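Local coordinates for uncharacterized protein (Bacteroides ovatus, PDB 4IRT), which is of unknown function but, with its BNR repeat-like beta-propeller domain, is a putative neuraminidase that may act on sialic acid-containing glycans, at residues D33-S38 with G49-D54. Numbering follows the deposited sequence.
Sequences DEQYIS and GKRKLD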
loop_
_atom_site.group_PDB
_atom_site.type_symbol
_atom_site.label_atom_id
_atom_site.label_comp_id
_atom_site.label_asym_id
_atom_site.label_seq_id
_atom_site.Cartn_x
_atom_site.Cartn_y
_atom_site.Cartn_z
ATOM N N ASP A 33 3.054 -8.550 -20.501
ATOM C CA ASP A 33 3.787 -9.699 -19.985
ATOM C C ASP A 33 5.142 -9.346 -19.360
ATOM O O ASP A 33 5.992 -10.215 -19.212
ATOM C CB ASP A 33 3.909 -10.804 -21.053
ATOM C CG ASP A 33 4.930 -10.499 -22.136
ATOM O OD1 ASP A 33 5.421 -9.351 -22.262
ATOM O OD2 ASP A 33 5.266 -11.457 -22.872
ATOM N N GLU A 34 5.331 -8.079 -18.989
ATOM C CA GLU A 34 6.581 -7.628 -18.354
ATOM C C GLU A 34 6.284 -7.205 -16.942
ATOM O O GLU A 34 5.259 -6.597 -16.683
ATOM C CB GLU A 34 7.172 -6.461 -19.117
ATOM C CG GLU A 34 7.651 -6.947 -20.467
ATOM C CD GLU A 34 8.182 -5.882 -21.398
ATOM O OE1 GLU A 34 7.898 -4.683 -21.236
ATOM O OE2 GLU A 34 8.882 -6.287 -22.341
ATOM N N GLN A 35 7.183 -7.523 -16.032
ATOM C CA GLN A 35 7.032 -7.095 -14.651
ATOM C C GLN A 35 8.191 -6.183 -14.280
ATOM O O GLN A 35 9.347 -6.459 -14.631
ATOM C CB GLN A 35 7.025 -8.324 -13.754
ATOM C CG GLN A 35 6.820 -8.056 -12.292
ATOM C CD GLN A 35 6.798 -9.348 -11.524
ATOM O OE1 GLN A 35 7.805 -10.055 -11.440
ATOM N NE2 GLN A 35 5.660 -9.678 -10.977
ATOM N N TYR A 36 7.853 -5.125 -13.574
ATOM C CA TYR A 36 8.763 -4.077 -13.184
ATOM C C TYR A 36 8.880 -4.053 -11.684
ATOM O O TYR A 36 7.907 -4.325 -10.972
ATOM C CB TYR A 36 8.236 -2.713 -13.639
ATOM C CG TYR A 36 8.188 -2.548 -15.130
ATOM C CD1 TYR A 36 7.100 -3.024 -15.882
ATOM C CD2 TYR A 36 9.227 -1.910 -15.804
ATOM C CE1 TYR A 36 7.077 -2.898 -17.261
ATOM C CE2 TYR A 36 9.191 -1.749 -17.170
ATOM C CZ TYR A 36 8.120 -2.233 -17.890
ATOM O OH TYR A 36 8.120 -2.079 -19.259
ATOM N N ILE A 37 10.071 -3.692 -11.206
ATOM C CA ILE A 37 10.349 -3.656 -9.784
ATOM C C ILE A 37 11.211 -2.438 -9.500
ATOM O O ILE A 37 11.881 -1.906 -10.404
ATOM C CB ILE A 37 11.064 -4.964 -9.335
ATOM C CG1 ILE A 37 10.993 -5.143 -7.810
ATOM C CG2 ILE A 37 12.496 -5.016 -9.854
ATOM C CD1 ILE A 37 11.483 -6.515 -7.379
ATOM N N SER A 38 11.202 -1.982 -8.255
ATOM C CA SER A 38 12.045 -0.863 -7.861
ATOM C C SER A 38 12.468 -1.066 -6.420
ATOM O O SER A 38 11.703 -1.593 -5.619
ATOM C CB SER A 38 11.302 0.498 -8.012
ATOM O OG SER A 38 10.105 0.562 -7.254
ATOM N N GLY A 49 14.080 -2.328 -12.327
ATOM C CA GLY A 49 14.287 -3.556 -13.040
ATOM C C GLY A 49 13.048 -4.041 -13.757
ATOM O O GLY A 49 11.944 -3.644 -13.441
ATOM N N LYS A 50 13.257 -4.921 -14.733
ATOM C CA LYS A 50 12.158 -5.545 -15.422
ATOM C C LYS A 50 12.548 -6.926 -15.930
ATOM O O LYS A 50 13.733 -7.206 -16.170
ATOM C CB LYS A 50 11.672 -4.679 -16.586
ATOM C CG LYS A 50 12.611 -4.640 -17.776
ATOM C CD LYS A 50 12.237 -3.563 -18.792
ATOM C CE LYS A 50 10.961 -3.918 -19.541
ATOM N NZ LYS A 50 10.717 -3.102 -20.772
ATOM N N ARG A 51 11.525 -7.766 -16.102
ATOM C CA ARG A 51 11.664 -9.050 -16.723
ATOM C C ARG A 51 10.408 -9.384 -17.519
ATOM O O ARG A 51 9.313 -8.823 -17.289
ATOM C CB ARG A 51 11.878 -10.149 -15.677
ATOM C CG ARG A 51 10.741 -10.310 -14.677
ATOM C CD ARG A 51 10.665 -11.704 -14.074
ATOM N NE ARG A 51 9.625 -11.799 -13.036
ATOM C CZ ARG A 51 9.180 -12.945 -12.510
ATOM N NH1 ARG A 51 9.668 -14.116 -12.925
ATOM N NH2 ARG A 51 8.273 -12.938 -11.538
ATOM N N LYS A 52 10.552 -10.355 -18.415
ATOM C CA LYS A 52 9.385 -11.094 -18.904
ATOM C C LYS A 52 8.898 -12.017 -17.811
ATOM O O LYS A 52 9.702 -12.662 -17.117
ATOM C CB LYS A 52 9.723 -11.900 -20.151
ATOM C CG LYS A 52 10.068 -11.015 -21.318
ATOM C CD LYS A 52 8.823 -10.311 -21.847
ATOM C CE LYS A 52 9.107 -9.607 -23.160
ATOM N NZ LYS A 52 7.924 -8.868 -23.680
ATOM N N LEU A 53 7.584 -12.070 -17.636
ATOM C CA LEU A 53 6.999 -12.962 -16.632
ATOM C C LEU A 53 7.328 -14.456 -16.842
ATOM O O LEU A 53 7.294 -15.241 -15.891
ATOM C CB LEU A 53 5.495 -12.753 -16.542
ATOM C CG LEU A 53 5.053 -11.524 -15.763
ATOM C CD1 LEU A 53 3.616 -11.162 -16.067
ATOM C CD2 LEU A 53 5.245 -11.724 -14.279
ATOM N N ASP A 54 7.665 -14.841 -18.064
ATOM C CA ASP A 54 8.014 -16.230 -18.369
ATOM C C ASP A 54 9.517 -16.505 -18.246
ATOM O O ASP A 54 9.987 -17.547 -18.677
ATOM C CB ASP A 54 7.501 -16.619 -19.769
ATOM C CG ASP A 54 8.255 -15.939 -20.908
ATOM O OD1 ASP A 54 9.287 -15.273 -20.684
ATOM O OD2 ASP A 54 7.824 -16.103 -22.077
HETATM O O HOH W 1 6.427 -13.295 -20.333
#
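Gln35 and Arg51 form a hydrogen-bonded antiparallel pair in a beta hairpin, the two middle strands of a four-stranded sheet that is consistent with one blade of a beta-propeller. Their backbones exchange Gln35 N to Arg51 O (2.8 Å) and Arg51 N to Gln35 O, and Ile37 and Gly49 repeat the pattern. The side chains run alongside each other: Arg51 NE (3.0 Å) and NH2 (2.9 Å) both donate to Gln35 OE1, which lies in the guanidinium plane although the amide is turned 38° from it. Gln35 reaches this position with CG anti to its own N (chi1 -178°) and an extended chain. Arg51 NH2 also makes a salt bridge to Glu407. A leucine in its place would probably leave Gln35 OE1 without these two donors and Glu407 without this positive partner.

On the opposite face, that of Glu34, Tyr36, Lys50 and Lys52, a salt-bridge network forms, joined by Asp33 from the preceding loop. Lys52 NZ bridges Asp33 OD1 (2.9 Å), in its syn region, and Glu34 OE2 (3.1 Å), approached from above the carboxylate plane. Lys50 NZ makes a weaker bridge to Glu34 OE1 (3.3 Å) and bonds Tyr36 OH (3.2 Å), its chain running beside the phenol with CB off-centre over the ring; Gly106 O is a further acceptor for this ammonium. Past the strands, Leu53 N donates nearly straight to Asp33 O (2.9 Å).

Strand 28-31 flanks the hairpin beside 34-40, and strand 59-63 beside 45-52. Tyr36 packs on Met78 and Ile80 of strand 76-80, whereas the Gln35-Arg51 face meets Trp58 of a loop and His381 of strand 381-385, with Asp370 and His381 accepting from Gln35 NE2.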